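Glyco_hydro_cc domain-containing protein (Trichoderma gamsii, PDB 6UBD) probably binds oligosaccharides derived from beta-1,3-glucans, as a member of glycoside hydrolase family GH128 built on a glycosidase-like barrel. Local coordinates at residues L141-M146 with D168-H173; Q194-V199 with H236-A241. All blocks are in the same frame, centred on the assembly; numbering follows the deposited sequence.

Contact 1. Residues L141-M146 with D168-H173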
loop_
_atom_site.group_PDB
_atom_site.type_symbol
_atom_site.label_atom_id
_atom_site.label_comp_id
_atom_site.label_asym_id
_atom_site.label_seq_id
_atom_site.Cartn_x
_atom_site.Cartn_y
_atom_site.Cartn_z
ATOM N N LEU A 141 3.054 -1.829 12.908
ATOM C CA LEU A 141 3.976 -1.115 11.984
ATOM C C LEU A 141 4.150 -1.837 10.638
ATOM O O LEU A 141 4.444 -3.045 10.671
ATOM C CB LEU A 141 5.356 -0.976 12.681
ATOM C CG LEU A 141 5.394 -0.218 14.012
ATOM C CD1 LEU A 141 6.846 -0.012 14.445
ATOM C CD2 LEU A 141 4.722 1.140 13.904
ATOM N N GLY A 142 4.068 -1.066 9.559
ATOM C CA GLY A 142 4.327 -1.614 8.231
ATOM C C GLY A 142 5.697 -1.168 7.751
ATOM O O GLY A 142 6.056 0.011 7.840
ATOM N N SER A 143 6.410 -2.043 7.021
ATOM C CA SER A 143 7.716 -1.710 6.468
ATOM C C SER A 143 7.601 -0.582 5.459
ATOM O O SER A 143 6.505 -0.422 4.816
ATOM C CB SER A 143 8.395 -2.911 5.826
ATOM O OG SER A 143 7.831 -3.247 4.529
ATOM N N PRO A 144 8.705 0.083 5.104
ATOM C CA PRO A 144 8.750 0.794 3.826
ATOM C C PRO A 144 8.469 -0.166 2.634
ATOM O O PRO A 144 8.765 -1.343 2.707
ATOM C CB PRO A 144 10.183 1.367 3.802
ATOM C CG PRO A 144 10.607 1.390 5.268
ATOM C CD PRO A 144 10.020 0.095 5.794
ATOM N N ALA A 145 7.883 0.462 1.585
ATOM C CA ALA A 145 7.453 -0.278 0.342
ATOM C C ALA A 145 8.402 -0.015 -0.835
ATOM O O ALA A 145 8.641 1.163 -1.132
ATOM C CB ALA A 145 6.007 0.039 -0.024
ATOM N N MET A 146 8.958 -1.073 -1.405
ATOM C CA MET A 146 10.003 -0.902 -2.434
ATOM C C MET A 146 9.448 -0.805 -3.871
ATOM O O MET A 146 8.666 -1.670 -4.361
ATOM C CB MET A 146 10.936 -2.123 -2.408
ATOM C CG MET A 146 11.665 -2.287 -1.061
ATOM S SD MET A 146 12.656 -0.850 -0.526
ATOM C CE MET A 146 11.586 -0.199 0.774
ATOM N N ASP A 168 5.881 -5.111 11.861
ATOM C CA ASP A 168 4.955 -6.266 12.053
ATOM C C ASP A 168 4.467 -6.869 10.703
ATOM O O ASP A 168 4.293 -8.110 10.644
ATOM C CB ASP A 168 3.782 -5.773 12.869
ATOM C CG ASP A 168 4.117 -5.233 14.246
ATOM O OD1 ASP A 168 4.675 -6.053 15.021
ATOM O OD2 ASP A 168 4.004 -3.999 14.471
ATOM N N PHE A 169 4.312 -6.026 9.673
ATOM C CA PHE A 169 3.842 -6.492 8.354
ATOM C C PHE A 169 4.745 -5.828 7.311
ATOM O O PHE A 169 5.129 -4.661 7.445
ATOM C CB PHE A 169 2.322 -6.244 8.121
ATOM C CG PHE A 169 1.873 -4.798 8.116
ATOM C CD1 PHE A 169 1.447 -4.154 9.277
ATOM C CD2 PHE A 169 1.849 -4.064 6.947
ATOM C CE1 PHE A 169 0.950 -2.859 9.211
ATOM C CE2 PHE A 169 1.404 -2.758 6.892
ATOM C CZ PHE A 169 0.921 -2.176 8.027
ATOM N N THR A 170 5.059 -6.595 6.255
ATOM C CA THR A 170 5.937 -6.154 5.177
ATOM C C THR A 170 5.044 -5.492 4.102
ATOM O O THR A 170 4.107 -6.208 3.522
ATOM C CB THR A 170 6.722 -7.321 4.570
ATOM O OG1 THR A 170 7.506 -7.931 5.628
ATOM C CG2 THR A 170 7.671 -6.844 3.503
ATOM N N SER A 171 5.200 -4.228 3.780
ATOM C CA SER A 171 4.414 -3.514 2.727
ATOM C C SER A 171 5.094 -3.744 1.402
ATOM O O SER A 171 6.319 -3.510 1.263
ATOM C CB SER A 171 4.425 -2.005 3.021
ATOM O OG SER A 171 3.939 -1.699 4.301
ATOM N N ILE A 172 4.318 -4.176 0.380
ATOM C CA ILE A 172 4.810 -4.434 -1.002
ATOM C C ILE A 172 3.946 -3.737 -2.049
ATOM O O ILE A 172 2.738 -3.531 -1.831
ATOM C CB ILE A 172 5.024 -5.957 -1.242
ATOM C CG1 ILE A 172 3.712 -6.725 -1.437
ATOM C CG2 ILE A 172 5.884 -6.523 -0.086
ATOM C CD1 ILE A 172 3.950 -8.209 -1.828
ATOM N N HIS A 173 4.590 -3.381 -3.138
ATOM C CA HIS A 173 3.915 -2.816 -4.327
ATOM C C HIS A 173 4.019 -3.862 -5.447
ATOM O O HIS A 173 5.119 -4.317 -5.747
ATOM C CB HIS A 173 4.604 -1.509 -4.766
ATOM C CG HIS A 173 4.262 -0.347 -3.874
ATOM N ND1 HIS A 173 4.681 0.957 -4.172
ATOM C CD2 HIS A 173 3.483 -0.286 -2.767
ATOM C CE1 HIS A 173 4.170 1.758 -3.224
ATOM N NE2 HIS A 173 3.433 1.043 -2.368
HETATM O O HOH W 1 7.486 -3.943 -3.231
HETATM O O HOH W 2 8.392 -3.812 -0.425
#

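Contact 2. Residues Q194-V199 with H236-A241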
loop_
_atom_site.group_PDB
_atom_site.type_symbol
_atom_site.label_atom_id
_atom_site.label_comp_id
_atom_site.label_asym_id
_atom_site.label_seq_id
_atom_site.Cartn_x
_atom_site.Cartn_y
_atom_site.Cartn_z
ATOM N N GLN A 194 9.715 -13.200 6.106
ATOM C CA GLN A 194 9.100 -14.167 7.059
ATOM C C GLN A 194 8.024 -13.506 7.951
ATOM O O GLN A 194 7.782 -13.999 9.061
ATOM C CB GLN A 194 10.201 -14.897 7.849
ATOM C CG GLN A 194 11.071 -15.739 6.908
ATOM C CD GLN A 194 10.593 -17.159 6.701
ATOM O OE1 GLN A 194 10.353 -17.929 7.651
ATOM N NE2 GLN A 194 10.370 -17.535 5.451
ATOM N N LYS A 195 7.399 -12.428 7.450
ATOM C CA LYS A 195 6.314 -11.714 8.117
ATOM C C LYS A 195 5.110 -11.630 7.173
ATOM O O LYS A 195 5.249 -11.621 5.950
ATOM C CB LYS A 195 6.777 -10.325 8.568
ATOM C CG LYS A 195 7.858 -10.369 9.659
ATOM C CD LYS A 195 8.468 -9.027 10.059
ATOM C CE LYS A 195 9.458 -9.119 11.194
ATOM N NZ LYS A 195 10.134 -7.800 11.506
ATOM N N PRO A 196 3.900 -11.445 7.751
ATOM C CA PRO A 196 2.731 -11.250 6.879
ATOM C C PRO A 196 2.890 -10.051 5.930
ATOM O O PRO A 196 3.578 -9.038 6.281
ATOM C CB PRO A 196 1.583 -11.015 7.878
ATOM C CG PRO A 196 2.061 -11.683 9.148
ATOM C CD PRO A 196 3.533 -11.459 9.181
ATOM N N LEU A 197 2.270 -10.140 4.754
ATOM C CA LEU A 197 2.368 -9.132 3.707
ATOM C C LEU A 197 1.122 -8.257 3.628
ATOM O O LEU A 197 -0.038 -8.799 3.677
ATOM C CB LEU A 197 2.559 -9.843 2.359
ATOM C CG LEU A 197 3.671 -10.896 2.254
ATOM C CD1 LEU A 197 3.635 -11.569 0.890
ATOM C CD2 LEU A 197 5.093 -10.312 2.606
ATOM N N TRP A 198 1.292 -6.972 3.367
ATOM C CA TRP A 198 0.231 -6.079 2.844
ATOM C C TRP A 198 0.651 -5.593 1.484
ATOM O O TRP A 198 1.785 -5.072 1.296
ATOM C CB TRP A 198 0.004 -4.857 3.722
ATOM C CG TRP A 198 -0.703 -5.042 5.035
ATOM C CD1 TRP A 198 -0.786 -6.173 5.791
ATOM C CD2 TRP A 198 -1.436 -4.013 5.729
ATOM N NE1 TRP A 198 -1.522 -5.920 6.939
ATOM C CE2 TRP A 198 -1.934 -4.607 6.916
ATOM C CE3 TRP A 198 -1.748 -2.696 5.436
ATOM C CZ2 TRP A 198 -2.694 -3.887 7.825
ATOM C CZ3 TRP A 198 -2.525 -1.987 6.341
ATOM C CH2 TRP A 198 -2.992 -2.592 7.505
ATOM N N VAL A 199 -0.246 -5.781 0.476
ATOM C CA VAL A 199 -0.019 -5.230 -0.880
ATOM C C VAL A 199 -0.612 -3.832 -0.905
ATOM O O VAL A 199 -1.824 -3.661 -1.067
ATOM C CB VAL A 199 -0.641 -6.134 -1.965
ATOM C CG1 VAL A 199 -0.327 -5.610 -3.380
ATOM C CG2 VAL A 199 -0.126 -7.555 -1.850
ATOM N N HIS A 236 -0.370 -15.814 3.382
ATOM C CA HIS A 236 0.608 -14.776 3.787
ATOM C C HIS A 236 0.165 -13.371 3.416
ATOM O O HIS A 236 0.713 -12.415 3.996
ATOM C CB HIS A 236 2.018 -15.046 3.216
ATOM C CG HIS A 236 2.570 -16.370 3.561
ATOM N ND1 HIS A 236 2.723 -16.814 4.871
ATOM C CD2 HIS A 236 3.121 -17.336 2.787
ATOM C CE1 HIS A 236 3.264 -18.012 4.868
ATOM N NE2 HIS A 236 3.554 -18.327 3.617
ATOM N N VAL A 237 -0.816 -13.179 2.545
ATOM C CA VAL A 237 -1.338 -11.854 2.185
ATOM C C VAL A 237 -2.474 -11.516 3.138
ATOM O O VAL A 237 -3.528 -12.143 3.078
ATOM C CB VAL A 237 -1.788 -11.786 0.720
ATOM C CG1 VAL A 237 -2.397 -10.423 0.405
ATOM C CG2 VAL A 237 -0.581 -12.041 -0.219
ATOM N N LEU A 238 -2.288 -10.512 4.001
ATOM C CA LEU A 238 -3.328 -10.167 5.017
ATOM C C LEU A 238 -4.101 -8.888 4.635
ATOM O O LEU A 238 -5.107 -8.624 5.308
ATOM C CB LEU A 238 -2.707 -10.090 6.415
ATOM C CG LEU A 238 -2.256 -11.444 6.987
ATOM C CD1 LEU A 238 -1.897 -11.305 8.415
ATOM C CD2 LEU A 238 -3.269 -12.603 6.773
ATOM N N ALA A 239 -3.688 -8.144 3.608
ATOM C CA ALA A 239 -4.390 -6.921 3.146
ATOM C C ALA A 239 -3.901 -6.603 1.756
ATOM O O ALA A 239 -2.734 -6.893 1.408
ATOM C CB ALA A 239 -4.125 -5.761 4.099
ATOM N N TYR A 240 -4.777 -5.984 0.944
ATOM C CA TYR A 240 -4.403 -5.518 -0.404
ATOM C C TYR A 240 -5.158 -4.228 -0.736
ATOM O O TYR A 240 -6.272 -4.024 -0.212
ATOM C CB TYR A 240 -4.606 -6.600 -1.473
ATOM C CG TYR A 240 -5.991 -7.189 -1.559
ATOM C CD1 TYR A 240 -7.028 -6.520 -2.255
ATOM C CD2 TYR A 240 -6.284 -8.395 -0.943
ATOM C CE1 TYR A 240 -8.329 -7.057 -2.315
ATOM C CE2 TYR A 240 -7.577 -8.955 -1.029
ATOM C CZ TYR A 240 -8.597 -8.266 -1.707
ATOM O OH TYR A 240 -9.908 -8.787 -1.775
ATOM N N ALA A 241 -4.662 -3.437 -1.656
ATOM C CA ALA A 241 -5.254 -2.129 -1.974
ATOM C C ALA A 241 -5.002 -1.727 -3.442
ATOM O O ALA A 241 -3.872 -1.571 -3.900
ATOM C CB ALA A 241 -4.729 -1.056 -1.049
#

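Contact 1. Residues L141-M146 with D168-H173
The CA of G142 sits over one face of the F169 phenyl ring, 3.5 Å from the ring centroid and almost on the ring normal, while L141 O approaches the same ring obliquely. The match suits glycine: with no side chain, the backbone itself becomes the CH-pi partner. F169 also stacks with W198. Farther along, the imidazole of H173 receives the methyl of A145 on one face, CB standing 3.6 Å above the plane and displaced toward the rim; A145 is small enough to fit there, and ND1 of H173 is hydrogen-bonded to OE2 of E106.

The polar bonds begin at the D168 end, before the F169 ring, and the serines continue them toward H173. D168 turns its carboxylate back along the chain, CG beside its own backbone N (chi1 -60°), and OD2 takes the L141 N-H at 2.8 Å through its anti lone pair, a nearly straight bond of 172°. L141 O in turn receives two donors, D168 N and F169 N, and S143 N binds F169 O. Two serines then interlock. S171 OG donates to S143 O in the carbonyl plane at 2.9 Å, while S143 OG accepts from S171 N at 2.9 Å and donates to P144 O from above that carbonyl's plane.

At M146 two waters bridge the chains: one joins S171 O to M146 N, another H173 N to M146 O. There is a single backbone bridge, G142 with F169, so serine hydroxyls, a carboxylate and water do much of the work of closing this seam of the beta/alpha barrel. S143 OG, which gives and accepts at once, illustrates why a hydroxyl suits a buried place where regular strand pairing stops.

Contact 2. Residues Q194-V199 with H236-A241
Two torsions set the main side-chain meetings of W198 and V199 with 236-241. W198 carries its indole beside its own backbone N (chi1 -74°), which lays the five-membered ring against A239; V199 has CG1 anti to N (chi1 -176°), leaving CG2 to meet V237 CG1 at 4.3 Å. The methyl of A239 sits over the indole face, CB 3.5 Å from the five-ring centroid and only 7° off the normal, a small group resting directly on the ring in a CH-pi contact. Just before strand 197-206 begins, P196 lies side by side with L238, P196 CB being 3.5 Å from L238 CD1.

The backbones run parallel. L197 N donates to H236 O at 2.9 Å, L238 N returns a bond to L197 O at 2.8 Å, and V199 N reaches A239 O at 2.9 Å. From L197 to V199 one strand advances two residues while its partner advances three, V237 to Y240; the extra residue forms a beta bulge around L238, whose backbone leaves extended geometry. The bulge has a cost: A239 N is buried without a hydrogen-bond partner.

The pair joins two neighbouring strands of the barrel. W198 and A239 face its interior, where W198 also stacks with F169, meets W52 and donates through NE1 to L28 O. L197, V199 and V237 lie with Y240 on the opposite face; the three aliphatic residues pack against I186 and Y189 of helix 179-193 and F231 of helix 217-233.

Contacts 1 and 2 flank the seam between strands 170-176 and 197-206, one on each side of it in the same barrel, their centres about 8 Å apart. Backbone bonds probably join them across that seam: T170 N to P196 O at 2.9 Å and I172 N to W198 O at 2.8 Å. Inside the barrel F169 CE2 comes within 3.3 Å of W198 CD2, so the ring beneath G142 and the indole against A239 form one aromatic layer. Toward the C-terminal strand ends, where barrels of this kind usually bind their sugars, H173 of contact 1 is bonded to E106 and touches E201, consistent with a place near the glucan-binding cleft.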